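Local coordinates for protein putative transcriptional regulator (TetR/AcrR family) (Acinetobacter sp., PDB 3KNW) that probably binds DNA through a helix-turn-helix motif and regulates transcription as a member of the TetR/AcrR family, at residues 88-99 with 190-201. Numbering follows the deposited sequence.
Sequences RDKLMNYLQCWV and FQALESTKMMLD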
ATOM      1  N   ARG A  88      -6.928 -17.918 -17.416  1.00  6.97           N
ATOM      2  CA  ARG A  88      -6.032 -18.134 -16.313  1.00  7.65           C
ATOM      3  C   ARG A  88      -4.606 -17.679 -16.598  1.00  8.19           C
ATOM      4  O   ARG A  88      -3.989 -16.942 -15.792  1.00  8.77           O
ATOM      5  CB  ARG A  88      -6.017 -19.588 -15.950  1.00  7.90           C
ATOM      6  CG  ARG A  88      -4.888 -19.913 -15.017  1.00 11.14           C
ATOM      7  CD  ARG A  88      -5.187 -21.203 -14.337  1.00 12.73           C
ATOM      8  NE  ARG A  88      -4.200 -21.490 -13.320  1.00 14.29           N
ATOM      9  CZ  ARG A  88      -4.456 -22.174 -12.214  1.00 13.94           C
ATOM     10  NH1 ARG A  88      -5.677 -22.646 -11.983  1.00 14.56           N
ATOM     11  NH2 ARG A  88      -3.487 -22.378 -11.330  1.00 14.77           N
ATOM     12  N   ASP A  89      -4.084 -18.107 -17.733  1.00  7.88           N
ATOM     13  CA  ASP A  89      -2.745 -17.745 -18.123  1.00  8.27           C
ATOM     14  C   ASP A  89      -2.704 -16.279 -18.431  1.00  7.53           C
ATOM     15  O   ASP A  89      -1.680 -15.650 -18.217  1.00  8.29           O
ATOM     16  CB  ASP A  89      -2.220 -18.625 -19.310  1.00  8.35           C
ATOM     17  CG  ASP A  89      -1.978 -20.095 -18.891  1.00 10.69           C
ATOM     18  OD1 ASP A  89      -2.309 -20.480 -17.731  1.00 13.73           O
ATOM     19  OD2 ASP A  89      -1.486 -20.882 -19.711  1.00 13.99           O
ATOM     20  N   LYS A  90      -3.780 -15.702 -18.933  1.00  6.78           N
ATOM     21  CA  LYS A  90      -3.724 -14.263 -19.193  1.00  6.70           C
ATOM     22  C   LYS A  90      -3.534 -13.483 -17.888  1.00  6.95           C
ATOM     23  O   LYS A  90      -2.845 -12.445 -17.846  1.00  6.91           O
ATOM     24  CB  LYS A  90      -4.995 -13.796 -19.883  1.00  7.25           C
ATOM     25  CG  LYS A  90      -4.970 -13.894 -21.429  1.00  6.16           C
ATOM     26  CD  LYS A  90      -6.285 -13.435 -21.988  1.00  5.03           C
ATOM     27  CE  LYS A  90      -6.697 -14.209 -23.280  1.00  7.60           C
ATOM     28  NZ  LYS A  90      -8.176 -14.216 -23.428  1.00  6.95           N
ATOM     29  N   LEU A  91      -4.161 -14.011 -16.830  1.00  6.71           N
ATOM     30  CA  LEU A  91      -4.207 -13.381 -15.522  1.00  6.10           C
ATOM     31  C   LEU A  91      -2.879 -13.618 -14.801  1.00  6.32           C
ATOM     32  O   LEU A  91      -2.390 -12.752 -14.086  1.00  6.15           O
ATOM     33  CB  LEU A  91      -5.376 -13.947 -14.695  1.00  4.96           C
ATOM     34  CG  LEU A  91      -5.517 -13.349 -13.292  1.00  4.25           C
ATOM     35  CD1 LEU A  91      -5.430 -11.880 -13.315  1.00  2.00           C
ATOM     36  CD2 LEU A  91      -6.788 -13.734 -12.698  1.00  3.70           C
HETATM   37  N   MSE A  92      -2.279 -14.775 -15.012  1.00  6.46           N
HETATM   38  CA  MSE A  92      -0.967 -15.062 -14.391  1.00  6.74           C
HETATM   39  C   MSE A  92       0.090 -14.274 -15.109  1.00  6.92           C
HETATM   40  O   MSE A  92       1.009 -13.790 -14.517  1.00  8.41           O
HETATM   41  CB  MSE A  92      -0.642 -16.550 -14.401  1.00  6.02           C
HETATM   42  CG  MSE A  92      -1.503 -17.383 -13.461  1.00  3.84           C
HETATM   43 SE   MSE A  92      -1.541 -16.775 -11.632  0.70  2.00          SE
HETATM   44  CE  MSE A  92       0.388 -16.722 -11.269  1.00  5.28           C
ATOM     45  N   ASN A  93      -0.090 -14.074 -16.386  1.00  6.91           N
ATOM     46  CA  ASN A  93       0.783 -13.192 -17.132  1.00  7.36           C
ATOM     47  C   ASN A  93       0.890 -11.768 -16.591  1.00  7.09           C
ATOM     48  O   ASN A  93       1.972 -11.304 -16.248  1.00  5.99           O
ATOM     49  CB  ASN A  93       0.225 -13.085 -18.529  1.00  8.02           C
ATOM     50  CG  ASN A  93       1.093 -13.616 -19.504  1.00  9.91           C
ATOM     51  OD1 ASN A  93       0.938 -14.769 -19.940  1.00 14.73           O
ATOM     52  ND2 ASN A  93       2.037 -12.782 -19.928  1.00 13.21           N
ATOM     53  N   TYR A  94      -0.250 -11.082 -16.590  1.00  7.26           N
ATOM     54  CA  TYR A  94      -0.397  -9.761 -15.993  1.00  8.36           C
ATOM     55  C   TYR A  94       0.262  -9.649 -14.621  1.00  8.20           C
ATOM     56  O   TYR A  94       1.062  -8.765 -14.386  1.00  9.12           O
ATOM     57  CB  TYR A  94      -1.874  -9.419 -15.814  1.00  8.34           C
ATOM     58  CG  TYR A  94      -2.115  -8.204 -14.967  1.00  9.51           C
ATOM     59  CD1 TYR A  94      -1.773  -6.947 -15.416  1.00  8.60           C
ATOM     60  CD2 TYR A  94      -2.680  -8.316 -13.694  1.00 11.85           C
ATOM     61  CE1 TYR A  94      -1.992  -5.839 -14.636  1.00  9.76           C
ATOM     62  CE2 TYR A  94      -2.898  -7.208 -12.907  1.00 10.43           C
ATOM     63  CZ  TYR A  94      -2.554  -5.960 -13.396  1.00  9.50           C
ATOM     64  OH  TYR A  94      -2.769  -4.838 -12.620  1.00 11.40           O
ATOM     65  N   LEU A  95      -0.092 -10.546 -13.738  1.00  7.65           N
ATOM     66  CA  LEU A  95       0.428 -10.525 -12.401  1.00  8.06           C
ATOM     67  C   LEU A  95       1.941 -10.713 -12.390  1.00  9.36           C
ATOM     68  O   LEU A  95       2.671 -10.115 -11.562  1.00  7.61           O
ATOM     69  CB  LEU A  95      -0.231 -11.662 -11.572  1.00  7.15           C
ATOM     70  CG  LEU A  95      -1.746 -11.546 -11.403  1.00  5.94           C
ATOM     71  CD1 LEU A  95      -2.331 -12.729 -10.512  1.00  4.95           C
ATOM     72  CD2 LEU A  95      -2.167 -10.167 -10.861  1.00  3.70           C
ATOM     73  N   GLN A  96       2.407 -11.594 -13.280  1.00 10.34           N
ATOM     74  CA  GLN A  96       3.810 -11.915 -13.329  1.00 11.31           C
ATOM     75  C   GLN A  96       4.587 -10.678 -13.752  1.00 11.57           C
ATOM     76  O   GLN A  96       5.702 -10.464 -13.262  1.00 11.74           O
ATOM     77  CB  GLN A  96       4.108 -13.174 -14.199  1.00 11.69           C
ATOM     78  CG  GLN A  96       4.721 -14.316 -13.338  1.00 14.35           C
ATOM     79  CD  GLN A  96       4.301 -15.760 -13.710  1.00 18.83           C
ATOM     80  OE1 GLN A  96       3.448 -15.996 -14.581  1.00 21.86           O
ATOM     81  NE2 GLN A  96       4.934 -16.737 -13.039  1.00 18.60           N
ATOM     82  N   CYS A  97       3.958  -9.876 -14.625  1.00 11.38           N
ATOM     83  CA  CYS A  97       4.426  -8.563 -15.027  1.00 11.34           C
ATOM     84  C   CYS A  97       4.437  -7.563 -13.855  1.00 10.41           C
ATOM     85  O   CYS A  97       5.386  -6.769 -13.744  1.00 11.12           O
ATOM     86  CB  CYS A  97       3.576  -8.006 -16.209  1.00 11.85           C
ATOM     87  SG  CYS A  97       4.330  -8.241 -17.791  0.57 12.56           S
ATOM     88  N   TRP A  98       3.392  -7.545 -13.039  1.00  8.79           N
ATOM     89  CA  TRP A  98       3.410  -6.792 -11.792  1.00  7.83           C
ATOM     90  C   TRP A  98       4.742  -7.025 -11.110  1.00  7.08           C
ATOM     91  O   TRP A  98       5.438  -6.095 -10.795  1.00  6.84           O
ATOM     92  CB  TRP A  98       2.330  -7.309 -10.845  1.00  8.03           C
ATOM     93  CG  TRP A  98       1.191  -6.460 -10.516  1.00  7.03           C
ATOM     94  CD1 TRP A  98      -0.002  -6.415 -11.156  1.00  7.86           C
ATOM     95  CD2 TRP A  98       1.063  -5.622  -9.374  1.00  6.29           C
ATOM     96  NE1 TRP A  98      -0.859  -5.549 -10.515  1.00  6.22           N
ATOM     97  CE2 TRP A  98      -0.228  -5.051  -9.413  1.00  5.79           C
ATOM     98  CE3 TRP A  98       1.920  -5.273  -8.342  1.00  3.99           C
ATOM     99  CZ2 TRP A  98      -0.672  -4.157  -8.466  1.00  4.36           C
ATOM    100  CZ3 TRP A  98       1.482  -4.405  -7.415  1.00  3.90           C
ATOM    101  CH2 TRP A  98       0.195  -3.841  -7.478  1.00  4.55           C
ATOM    102  N   VAL A  99       5.072  -8.298 -10.903  1.00  6.73           N
ATOM    103  CA  VAL A  99       6.257  -8.731 -10.190  1.00  6.62           C
ATOM    104  C   VAL A  99       7.603  -8.347 -10.849  1.00  7.33           C
ATOM    105  O   VAL A  99       8.567  -8.196 -10.125  1.00  7.73           O
ATOM    106  CB  VAL A  99       6.170 -10.286  -9.924  1.00  6.87           C
ATOM    107  CG1 VAL A  99       7.380 -10.834  -9.159  1.00  5.15           C
ATOM    108  CG2 VAL A  99       4.902 -10.611  -9.142  1.00  6.99           C
ATOM    109  N   PHE A 190       6.775 -12.444  -4.807  1.00  7.13           N
ATOM    110  CA  PHE A 190       6.961 -13.824  -5.165  1.00  6.40           C
ATOM    111  C   PHE A 190       6.005 -14.759  -4.457  1.00  7.04           C
ATOM    112  O   PHE A 190       5.522 -15.742  -5.066  1.00  6.32           O
ATOM    113  CB  PHE A 190       8.404 -14.285  -4.933  1.00  5.98           C
ATOM    114  CG  PHE A 190       9.470 -13.425  -5.638  1.00  4.34           C
ATOM    115  CD1 PHE A 190       9.216 -12.802  -6.847  1.00  2.12           C
ATOM    116  CD2 PHE A 190      10.743 -13.316  -5.097  1.00  2.00           C
ATOM    117  CE1 PHE A 190      10.169 -12.062  -7.467  1.00  3.67           C
ATOM    118  CE2 PHE A 190      11.715 -12.557  -5.706  1.00  3.15           C
ATOM    119  CZ  PHE A 190      11.456 -11.937  -6.893  1.00  3.70           C
ATOM    120  N   GLN A 191       5.719 -14.505  -3.186  1.00  8.92           N
ATOM    121  CA  GLN A 191       4.806 -15.422  -2.466  1.00 10.12           C
ATOM    122  C   GLN A 191       3.364 -15.202  -3.003  1.00  9.79           C
ATOM    123  O   GLN A 191       2.697 -16.170  -3.315  1.00  9.77           O
ATOM    124  CB  GLN A 191       4.900 -15.252  -0.943  1.00 11.73           C
ATOM    125  CG  GLN A 191       3.949 -16.182  -0.096  1.00 15.27           C
ATOM    126  CD  GLN A 191       3.967 -17.654  -0.559  1.00 17.55           C
ATOM    127  OE1 GLN A 191       5.021 -18.336  -0.555  1.00 18.32           O
ATOM    128  NE2 GLN A 191       2.808 -18.129  -1.008  1.00 17.66           N
ATOM    129  N   ALA A 192       2.925 -13.950  -3.175  1.00  9.51           N
ATOM    130  CA  ALA A 192       1.638 -13.626  -3.799  1.00  9.61           C
ATOM    131  C   ALA A 192       1.406 -14.428  -5.097  1.00 11.45           C
ATOM    132  O   ALA A 192       0.304 -14.942  -5.337  1.00 10.28           O
ATOM    133  CB  ALA A 192       1.600 -12.132  -4.169  1.00  9.53           C
ATOM    134  N   LEU A 193       2.443 -14.467  -5.945  1.00 12.16           N
ATOM    135  CA  LEU A 193       2.425 -15.298  -7.156  1.00 13.84           C
ATOM    136  C   LEU A 193       2.091 -16.745  -6.859  1.00 13.27           C
ATOM    137  O   LEU A 193       1.219 -17.328  -7.465  1.00 12.85           O
ATOM    138  CB  LEU A 193       3.759 -15.220  -7.926  1.00 14.01           C
ATOM    139  CG  LEU A 193       3.880 -14.008  -8.877  1.00 16.16           C
ATOM    140  CD1 LEU A 193       5.296 -13.883  -9.478  1.00 15.74           C
ATOM    141  CD2 LEU A 193       2.814 -14.088 -10.017  1.00 14.40           C
ATOM    142  N   GLU A 194       2.772 -17.310  -5.886  1.00 13.88           N
ATOM    143  CA  GLU A 194       2.599 -18.736  -5.594  1.00 13.93           C
ATOM    144  C   GLU A 194       1.213 -18.940  -4.988  1.00 12.77           C
ATOM    145  O   GLU A 194       0.524 -19.869  -5.308  1.00 13.05           O
ATOM    146  CB  GLU A 194       3.755 -19.282  -4.719  1.00 13.25           C
ATOM    147  CG  GLU A 194       3.853 -20.815  -4.716  1.00 17.94           C
ATOM    148  CD  GLU A 194       4.052 -21.459  -6.128  1.00 22.71           C
ATOM    149  OE1 GLU A 194       3.684 -22.658  -6.312  1.00 23.05           O
ATOM    150  OE2 GLU A 194       4.597 -20.765  -7.038  1.00 24.97           O
ATOM    151  N   SER A 195       0.776 -17.993  -4.178  1.00 12.80           N
ATOM    152  CA  SER A 195      -0.545 -18.017  -3.607  1.00 12.41           C
ATOM    153  C   SER A 195      -1.720 -17.829  -4.575  1.00 12.51           C
ATOM    154  O   SER A 195      -2.750 -18.476  -4.394  1.00 10.68           O
ATOM    155  CB  SER A 195      -0.602 -16.995  -2.473  1.00 13.03           C
ATOM    156  OG  SER A 195      -0.139 -17.663  -1.303  1.00 13.70           O
ATOM    157  N   THR A 196      -1.572 -16.965  -5.575  1.00 13.40           N
ATOM    158  CA  THR A 196      -2.590 -16.787  -6.579  1.00 16.05           C
ATOM    159  C   THR A 196      -2.945 -18.136  -7.297  1.00 19.01           C
ATOM    160  O   THR A 196      -4.075 -18.308  -7.784  1.00 19.10           O
ATOM    161  CB  THR A 196      -2.154 -15.752  -7.654  1.00 17.08           C
ATOM    162  OG1 THR A 196      -1.752 -14.527  -7.026  1.00 15.17           O
ATOM    163  CG2 THR A 196      -3.300 -15.476  -8.660  1.00 16.01           C
ATOM    164  N   LYS A 197      -2.006 -19.097  -7.316  1.00 20.74           N
ATOM    165  CA  LYS A 197      -2.260 -20.386  -7.931  1.00 22.14           C
ATOM    166  C   LYS A 197      -3.189 -21.271  -7.080  1.00 23.25           C
ATOM    167  O   LYS A 197      -4.166 -21.789  -7.604  1.00 24.89           O
ATOM    168  CB  LYS A 197      -0.951 -21.126  -8.250  1.00 22.42           C
ATOM    169  CG  LYS A 197      -0.066 -20.442  -9.318  1.00 24.00           C
ATOM    170  CD  LYS A 197       0.989 -21.446  -9.842  1.00 25.99           C
ATOM    171  CE  LYS A 197       2.299 -20.785 -10.218  1.00 26.74           C
ATOM    172  NZ  LYS A 197       3.441 -21.797 -10.376  1.00 26.24           N
HETATM  173  N   MSE A 198      -2.892 -21.483  -5.805  1.00 23.21           N
HETATM  174  CA  MSE A 198      -3.893 -22.057  -4.890  1.00 23.55           C
HETATM  175  C   MSE A 198      -5.289 -21.444  -5.096  1.00 22.99           C
HETATM  176  O   MSE A 198      -6.273 -22.138  -5.284  1.00 23.49           O
HETATM  177  CB  MSE A 198      -3.497 -21.820  -3.408  1.00 24.49           C
HETATM  178  CG  MSE A 198      -1.992 -21.996  -3.064  1.00 26.77           C
HETATM  179 SE   MSE A 198      -1.572 -22.342  -1.140  0.70 30.44          SE
HETATM  180  CE  MSE A 198      -0.213 -23.741  -1.381  1.00 28.54           C
HETATM  181  N   MSE A 199      -5.380 -20.127  -5.070  1.00 22.89           N
HETATM  182  CA  MSE A 199      -6.676 -19.479  -5.132  1.00 23.11           C
HETATM  183  C   MSE A 199      -7.426 -19.761  -6.455  1.00 23.24           C
HETATM  184  O   MSE A 199      -8.627 -19.853  -6.453  1.00 23.17           O
HETATM  185  CB  MSE A 199      -6.516 -17.974  -4.949  1.00 23.49           C
HETATM  186  CG  MSE A 199      -5.953 -17.609  -3.603  1.00 23.83           C
HETATM  187 SE   MSE A 199      -5.820 -15.723  -3.347  0.70 21.73          SE
HETATM  188  CE  MSE A 199      -5.225 -15.821  -1.542  1.00 18.46           C
ATOM    189  N   LEU A 200      -6.737 -19.906  -7.574  1.00 23.05           N
ATOM    190  CA  LEU A 200      -7.443 -20.210  -8.833  1.00 23.04           C
ATOM    191  C   LEU A 200      -7.930 -21.670  -8.923  1.00 24.54           C
ATOM    192  O   LEU A 200      -8.983 -21.939  -9.530  1.00 24.84           O
ATOM    193  CB  LEU A 200      -6.609 -19.810 -10.056  1.00 22.18           C
ATOM    194  CG  LEU A 200      -6.244 -18.317 -10.078  1.00 18.79           C
ATOM    195  CD1 LEU A 200      -5.327 -17.981 -11.260  1.00 17.75           C
ATOM    196  CD2 LEU A 200      -7.520 -17.470 -10.207  1.00 19.84           C
ATOM    197  N   ASP A 201      -7.230 -22.585  -8.253  1.00 25.02           N
ATOM    198  CA  ASP A 201      -7.683 -23.980  -8.134  1.00 25.78           C
ATOM    199  C   ASP A 201      -8.645 -24.083  -6.923  1.00 26.08           C
ATOM    200  O   ASP A 201      -8.690 -25.086  -6.203  1.00 25.70           O
ATOM    201  CB  ASP A 201      -6.465 -24.938  -8.017  1.00 25.63           C
ATOM    202  CG  ASP A 201      -5.327 -24.606  -9.041  1.00 26.44           C
ATOM    203  OD1 ASP A 201      -4.191 -25.104  -8.929  1.00 28.07           O
ATOM    204  OD2 ASP A 201      -5.560 -23.828  -9.978  1.00 28.64           O
TER
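Thr196, whose CG2 methyl meets Leu95 CD1 tip to tip at 3.5 Å, anchors its hydroxyl to a carbonyl that two groups grip: Ala192 O accepts from both Thr196 OG1, at 2.7 Å, and Thr196 N, from opposite faces of the carbonyl plane. The hydroxyl lies 40° above that plane, and Tyr173 OH of helix 162-183 is a second hydrogen-bond partner. With OG1 turned back along its own helix, CG2 stands anti to the backbone N and is presented to the facing helix, where Met92 SE also reaches it at 3.7 Å. The selenomethionine chain, bent at chi2 and chi3, slides past Leu193 and Leu200 and fits as a knob among Leu193, Thr196, Lys197 and Leu200. The reciprocal knob is Leu193, held by Met92, Leu95, Gln96 and Val99; its CD1 presses on Val99 CG2 at 3.3 Å. The axes of the two short segments approach to 10.1 Å with their N-to-C directions 168° apart, an antiparallel helix pair within the TetR-type C-terminal domain. Helix 126-153 packs on the Leu91 and Tyr94 side chains, while another face of helix 187-200, with Ala192, Ser195 and Met199, packs on Val168 and Gln171 of the second subunit and so forms part of the dimer interface, as in TetR-family dimers. Toward one end, Val99 CG1 meets the edge of the Phe190 ring, 3.5 Å from CE1. At the other, the extended Arg88 chain carries its guanidinium to Asp201 in a salt bridge, with planes 31° apart; the modelled 2.3 Å between NH1 and OD2 is doubtfully short. Leu200 CB lies 3.5 Å above one guanidinium face, offset toward its rim.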